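Local structure of putative cell invasion protein with MAC/Perforin domain (Bacteroides thetaiotaomicron VPI-5482, 3KK7) at residues V193-L196 / Y197-M201; F482-A485 / N486-I489. The protein has no established function but, as a MACPF-family protein of a gut symbiont, is related to the pore-forming perforins and complement proteins, and probably acts at membranes. All coordinates share one frame; numbering follows the deposited sequence.

Contact 1. Residues V193-L196 / Y197-M201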
ATOM      1  N   VAL A 193      13.447  -0.158  -3.994  1.00 27.21           N
ATOM      2  CA  VAL A 193      13.800  -1.446  -4.594  1.00 27.17           C
ATOM      3  C   VAL A 193      14.373  -2.354  -3.530  1.00 27.55           C
ATOM      4  O   VAL A 193      14.019  -3.515  -3.473  1.00 28.12           O
ATOM      5  CB  VAL A 193      14.805  -1.327  -5.736  1.00 27.11           C
ATOM      6  CG1 VAL A 193      15.237  -2.719  -6.206  1.00 25.66           C
ATOM      7  CG2 VAL A 193      14.191  -0.502  -6.880  1.00 26.57           C
ATOM      8  N   ASP A 194      15.218  -1.820  -2.661  1.00 27.89           N
ATOM      9  CA  ASP A 194      15.733  -2.598  -1.545  1.00 28.20           C
ATOM     10  C   ASP A 194      14.624  -3.230  -0.712  1.00 27.48           C
ATOM     11  O   ASP A 194      14.696  -4.404  -0.396  1.00 27.01           O
ATOM     12  CB  ASP A 194      16.603  -1.744  -0.622  1.00 28.75           C
ATOM     13  CG  ASP A 194      17.185  -2.545   0.541  1.00 30.21           C
ATOM     14  OD1 ASP A 194      18.159  -3.285   0.320  1.00 33.04           O
ATOM     15  OD2 ASP A 194      16.670  -2.434   1.673  1.00 33.03           O
ATOM     16  N   ALA A 195      13.620  -2.441  -0.350  1.00 27.25           N
ATOM     17  CA  ALA A 195      12.549  -2.908   0.538  1.00 27.01           C
ATOM     18  C   ALA A 195      11.710  -3.941  -0.178  1.00 27.36           C
ATOM     19  O   ALA A 195      11.265  -4.917   0.421  1.00 28.20           O
ATOM     20  CB  ALA A 195      11.712  -1.762   1.007  1.00 26.46           C
ATOM     21  N   LEU A 196      11.576  -3.762  -1.486  1.00 27.60           N
ATOM     22  CA  LEU A 196      10.788  -4.661  -2.332  1.00 27.71           C
ATOM     23  C   LEU A 196      11.351  -6.074  -2.340  1.00 27.26           C
ATOM     24  O   LEU A 196      10.596  -7.028  -2.257  1.00 27.27           O
ATOM     25  CB  LEU A 196      10.742  -4.119  -3.765  1.00 27.80           C
ATOM     26  CG  LEU A 196       9.546  -4.455  -4.661  1.00 29.13           C
ATOM     27  CD1 LEU A 196       8.225  -3.911  -4.053  1.00 28.65           C
ATOM     28  CD2 LEU A 196       9.790  -3.888  -6.094  1.00 28.78           C
ATOM     29  N   TYR A 197      12.668  -6.200  -2.450  1.00 26.90           N
ATOM     30  CA  TYR A 197      13.299  -7.512  -2.486  1.00 27.16           C
ATOM     31  C   TYR A 197      13.941  -7.997  -1.191  1.00 27.17           C
ATOM     32  O   TYR A 197      14.220  -9.177  -1.085  1.00 27.59           O
ATOM     33  CB  TYR A 197      14.327  -7.594  -3.628  1.00 27.33           C
ATOM     34  CG  TYR A 197      13.655  -7.788  -4.957  1.00 26.72           C
ATOM     35  CD1 TYR A 197      13.201  -9.039  -5.336  1.00 25.51           C
ATOM     36  CD2 TYR A 197      13.412  -6.715  -5.802  1.00 26.75           C
ATOM     37  CE1 TYR A 197      12.533  -9.222  -6.525  1.00 26.88           C
ATOM     38  CE2 TYR A 197      12.758  -6.892  -7.001  1.00 26.43           C
ATOM     39  CZ  TYR A 197      12.316  -8.149  -7.358  1.00 27.48           C
ATOM     40  OH  TYR A 197      11.662  -8.352  -8.553  1.00 31.20           O
ATOM     41  N   ASN A 198      14.177  -7.134  -0.215  1.00 27.04           N
ATOM     42  CA  ASN A 198      14.907  -7.567   0.981  1.00 27.46           C
ATOM     43  C   ASN A 198      14.112  -7.584   2.270  1.00 27.69           C
ATOM     44  O   ASN A 198      14.644  -7.918   3.316  1.00 28.27           O
ATOM     45  CB  ASN A 198      16.185  -6.754   1.158  1.00 27.33           C
ATOM     46  CG  ASN A 198      17.155  -6.961   0.017  1.00 28.25           C
ATOM     47  OD1 ASN A 198      17.329  -8.077  -0.475  1.00 27.93           O
ATOM     48  ND2 ASN A 198      17.785  -5.888  -0.418  1.00 30.13           N
ATOM     49  N   SER A 199      12.834  -7.250   2.187  1.00 27.79           N
ATOM     50  CA  SER A 199      11.937  -7.344   3.316  1.00 27.23           C
ATOM     51  C   SER A 199      10.607  -7.865   2.760  1.00 26.75           C
ATOM     52  O   SER A 199      10.471  -8.067   1.544  1.00 26.40           O
ATOM     53  CB  SER A 199      11.802  -5.981   4.025  1.00 27.05           C
ATOM     54  OG  SER A 199      11.116  -5.025   3.239  1.00 27.27           O
ATOM     55  N   SER A 200       9.664  -8.128   3.659  1.00 25.69           N
ATOM     56  CA  SER A 200       8.369  -8.628   3.263  1.00 25.30           C
ATOM     57  C   SER A 200       7.516  -7.441   2.908  1.00 24.78           C
ATOM     58  O   SER A 200       7.783  -6.328   3.338  1.00 25.35           O
ATOM     59  CB  SER A 200       7.711  -9.412   4.400  1.00 25.35           C
ATOM     60  OG  SER A 200       7.416  -8.573   5.507  1.00 25.50           O
HETATM   61  N   MSE A 201       6.482  -7.668   2.125  1.00 24.17           N
HETATM   62  CA  MSE A 201       5.557  -6.608   1.811  1.00 23.70           C
HETATM   63  C   MSE A 201       5.001  -5.958   3.101  1.00 23.94           C
HETATM   64  O   MSE A 201       4.800  -4.719   3.167  1.00 23.71           O
HETATM   65  CB  MSE A 201       4.437  -7.163   0.922  1.00 23.62           C
HETATM   66  CG  MSE A 201       3.368  -6.136   0.504  1.00 23.75           C
HETATM   67 SE   MSE A 201       4.111  -4.628  -0.489  0.75 24.70          SE
HETATM   68  CE  MSE A 201       4.955  -5.674  -1.924  1.00 22.58           C
TER
HETATM   69  O   HOH W   1       8.309  -6.314  -0.264  1.00 24.37           O
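Tyr-197 N donates to Val-193 O at 3.2 Å, a backbone bond of the last turn of helix 190-198. With CG placed anti to its own carbonyl carbon (chi1 -78°), the Tyr-197 ring lies with CD2 beside Val-193 CG1, a loose 4.4 Å away. Tyr-197 OH is hydrogen-bonded to Glu-352 OE2, and Phe-355 meets the ring edge-to-face.

Asn-198 repeats the helical step, its N lying 2.8 Å from Asp-194 O, and adds a side-chain bond, Asn-198 ND2 to Asp-194 OD1 at 2.7 Å. The two side chains cross at about a right angle. OD1 of Asp-194 sits almost in the amide plane of Asn-198, whereas ND2 comes down on the carboxylate from above, 59° out of its plane. Because Asn-198 OD1 is bonded to Tyr-508 OH, both ends of the amide are held, which fixes its rotation.

The helix then stops, and a short link turns the chain from helix 190-198 into helix 201-208 within the MACPF region. Ser-199 is the first residue to leave helical torsions. Its OG reaches back to Ala-195 O at 2.8 Å, in the carbonyl plane and on a lone pair, while its N makes only a weak 3.3 Å bond to that oxygen. A water is hydrogen-bonded to Leu-196 O at 3.1 Å. Ser-200 is the N-cap of the next helix, its OG bonded to Glu-203 N and Glu-370 O. Selenomethionine Met-201 brings CE back to Leu-196 CD1 at 4.3 Å, an apolar contact between the two helices.

Contact 2. Residues F482-A485 / N486-I489; sequences FKNA and NTNI
Asn-484 N donates to Ile-489 O at 2.9 Å, and Asn-488 N returns a bond to Asn-484 O at 2.7 Å, closing a reversal in which CA 482 to 485 and CA 486 to 489 run 143° apart. This beta-hairpin joins strand 480-484, outermost in the four-stranded sheet of the D3 region, to strand 489-494. The Lys-483 CA-H also points at Ile-489 O, 3.3 Å from CA. Between these bonds, Ala-485 to Thr-487 follow a right-handed helical course, and Asn-488 takes left-handed torsions that bring the chain into strand 489-494.

The Asn-484 side chain folds over this turn. Its OD1 accepts Thr-487 N at 3.0 Å, the donor lying 37° above the carbonyl plane; this bond to a backbone N-H three residues on braces the turn. Its ND2 is bonded to Asp-186, which Asn-486 ND2 also reaches.

Lys-483 spans the other side of the hairpin. Its chain starts out extended and bends at chi3 (77°), carrying NZ to within 2.8 Å of Asn-488 OD1, with Asp-505 as a long, weak ion-pair partner. Replacing this lysine by an alanine is likely to leave Asn-488 OD1 without its NZ partner and its amide freer to turn. The turn is thus held by side-chain amides as well as backbone bonds, and since NZ meets a neutral carbonyl and only a distant carboxylate, these two partners probably neutralise little of its charge.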
ATOM      1  N   PHE A 482      18.898 -11.117 -18.140  1.00 30.27           N
ATOM      2  CA  PHE A 482      19.653  -9.873 -18.263  1.00 29.70           C
ATOM      3  C   PHE A 482      19.462  -9.027 -17.000  1.00 29.07           C
ATOM      4  O   PHE A 482      18.460  -9.181 -16.283  1.00 28.32           O
ATOM      5  CB  PHE A 482      19.244  -9.091 -19.518  1.00 29.46           C
ATOM      6  CG  PHE A 482      17.900  -8.435 -19.409  1.00 29.84           C
ATOM      7  CD1 PHE A 482      16.737  -9.160 -19.647  1.00 31.66           C
ATOM      8  CD2 PHE A 482      17.794  -7.089 -19.058  1.00 29.75           C
ATOM      9  CE1 PHE A 482      15.478  -8.546 -19.546  1.00 32.80           C
ATOM     10  CE2 PHE A 482      16.539  -6.466 -18.942  1.00 30.00           C
ATOM     11  CZ  PHE A 482      15.378  -7.190 -19.184  1.00 30.89           C
ATOM     12  N   LYS A 483      20.429  -8.148 -16.739  1.00 28.38           N
ATOM     13  CA  LYS A 483      20.341  -7.224 -15.625  1.00 28.14           C
ATOM     14  C   LYS A 483      19.966  -5.832 -16.085  1.00 27.71           C
ATOM     15  O   LYS A 483      20.625  -5.281 -16.954  1.00 28.38           O
ATOM     16  CB  LYS A 483      21.667  -7.151 -14.873  1.00 27.88           C
ATOM     17  CG  LYS A 483      21.524  -6.524 -13.515  1.00 27.93           C
ATOM     18  CD  LYS A 483      22.797  -6.594 -12.713  1.00 28.72           C
ATOM     19  CE  LYS A 483      23.786  -5.562 -13.172  1.00 29.54           C
ATOM     20  NZ  LYS A 483      24.777  -5.349 -12.103  1.00 31.75           N
ATOM     21  N   ASN A 484      18.928  -5.260 -15.477  1.00 27.13           N
ATOM     22  CA  ASN A 484      18.591  -3.847 -15.656  1.00 26.73           C
ATOM     23  C   ASN A 484      19.631  -3.005 -14.913  1.00 26.94           C
ATOM     24  O   ASN A 484      19.825  -3.153 -13.712  1.00 26.93           O
ATOM     25  CB  ASN A 484      17.180  -3.566 -15.128  1.00 26.28           C
ATOM     26  CG  ASN A 484      16.735  -2.137 -15.358  1.00 26.47           C
ATOM     27  OD1 ASN A 484      17.384  -1.192 -14.908  1.00 27.58           O
ATOM     28  ND2 ASN A 484      15.613  -1.968 -16.048  1.00 25.04           N
ATOM     29  N   ALA A 485      20.301  -2.126 -15.641  1.00 27.28           N
ATOM     30  CA  ALA A 485      21.390  -1.340 -15.083  1.00 27.55           C
ATOM     31  C   ALA A 485      20.894  -0.260 -14.143  1.00 27.89           C
ATOM     32  O   ALA A 485      21.558   0.048 -13.173  1.00 27.81           O
ATOM     33  CB  ALA A 485      22.217  -0.713 -16.197  1.00 27.52           C
ATOM     34  N   ASN A 486      19.744   0.340 -14.433  1.00 28.20           N
ATOM     35  CA  ASN A 486      19.214   1.375 -13.540  1.00 28.45           C
ATOM     36  C   ASN A 486      18.888   0.810 -12.165  1.00 27.93           C
ATOM     37  O   ASN A 486      19.126   1.460 -11.162  1.00 28.18           O
ATOM     38  CB  ASN A 486      17.911   2.013 -14.066  1.00 28.83           C
ATOM     39  CG  ASN A 486      18.112   2.829 -15.313  1.00 30.30           C
ATOM     40  OD1 ASN A 486      18.896   3.779 -15.335  1.00 33.52           O
ATOM     41  ND2 ASN A 486      17.380   2.476 -16.369  1.00 32.50           N
ATOM     42  N   THR A 487      18.301  -0.378 -12.135  1.00 27.21           N
ATOM     43  CA  THR A 487      17.703  -0.890 -10.916  1.00 26.80           C
ATOM     44  C   THR A 487      18.456  -2.068 -10.307  1.00 26.58           C
ATOM     45  O   THR A 487      18.195  -2.426  -9.177  1.00 26.15           O
ATOM     46  CB  THR A 487      16.282  -1.334 -11.218  1.00 26.78           C
ATOM     47  OG1 THR A 487      16.328  -2.451 -12.111  1.00 26.82           O
ATOM     48  CG2 THR A 487      15.514  -0.228 -11.880  1.00 26.23           C
ATOM     49  N   ASN A 488      19.378  -2.661 -11.065  1.00 26.51           N
ATOM     50  CA  ASN A 488      20.125  -3.854 -10.654  1.00 26.82           C
ATOM     51  C   ASN A 488      19.257  -5.070 -10.367  1.00 26.79           C
ATOM     52  O   ASN A 488      19.540  -5.856  -9.482  1.00 27.18           O
ATOM     53  CB  ASN A 488      21.105  -3.540  -9.510  1.00 26.72           C
ATOM     54  CG  ASN A 488      22.404  -2.900 -10.029  1.00 28.10           C
ATOM     55  OD1 ASN A 488      23.041  -3.446 -10.936  1.00 30.82           O
ATOM     56  ND2 ASN A 488      22.788  -1.747  -9.474  1.00 26.87           N
ATOM     57  N   ILE A 489      18.207  -5.232 -11.152  1.00 26.72           N
ATOM     58  CA  ILE A 489      17.357  -6.406 -11.049  1.00 26.46           C
ATOM     59  C   ILE A 489      17.728  -7.348 -12.179  1.00 26.66           C
ATOM     60  O   ILE A 489      17.977  -6.918 -13.316  1.00 26.95           O
ATOM     61  CB  ILE A 489      15.859  -6.043 -11.115  1.00 26.04           C
ATOM     62  CG1 ILE A 489      15.519  -5.092  -9.953  1.00 26.02           C
ATOM     63  CG2 ILE A 489      15.001  -7.299 -11.071  1.00 25.43           C
ATOM     64  CD1 ILE A 489      14.116  -4.574  -9.958  1.00 24.02           C
TER

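Contact 1 comes first along the chain, in the MACPF region at the end of helix 190-198; contact 2 follows far later, at the hairpin between strands 480-484 and 489-494 in the D3 region. Their centres are 16 Å apart, yet they meet directly: Tyr-197 CE2 packs 4.0 Å from Ile-489 CD1, and Val-193 CG1 lies 4.2 Å from Thr-487 O. Strand 499-504, the neighbour of 489-494 in the four-stranded sheet, touches both, since Tyr-504 meets Val-193 and Asn-488. Asp-186, at the end of helix 177-186, adds a polar link to the hairpin. The two sites therefore lie on one interface joining the MACPF and D3 regions.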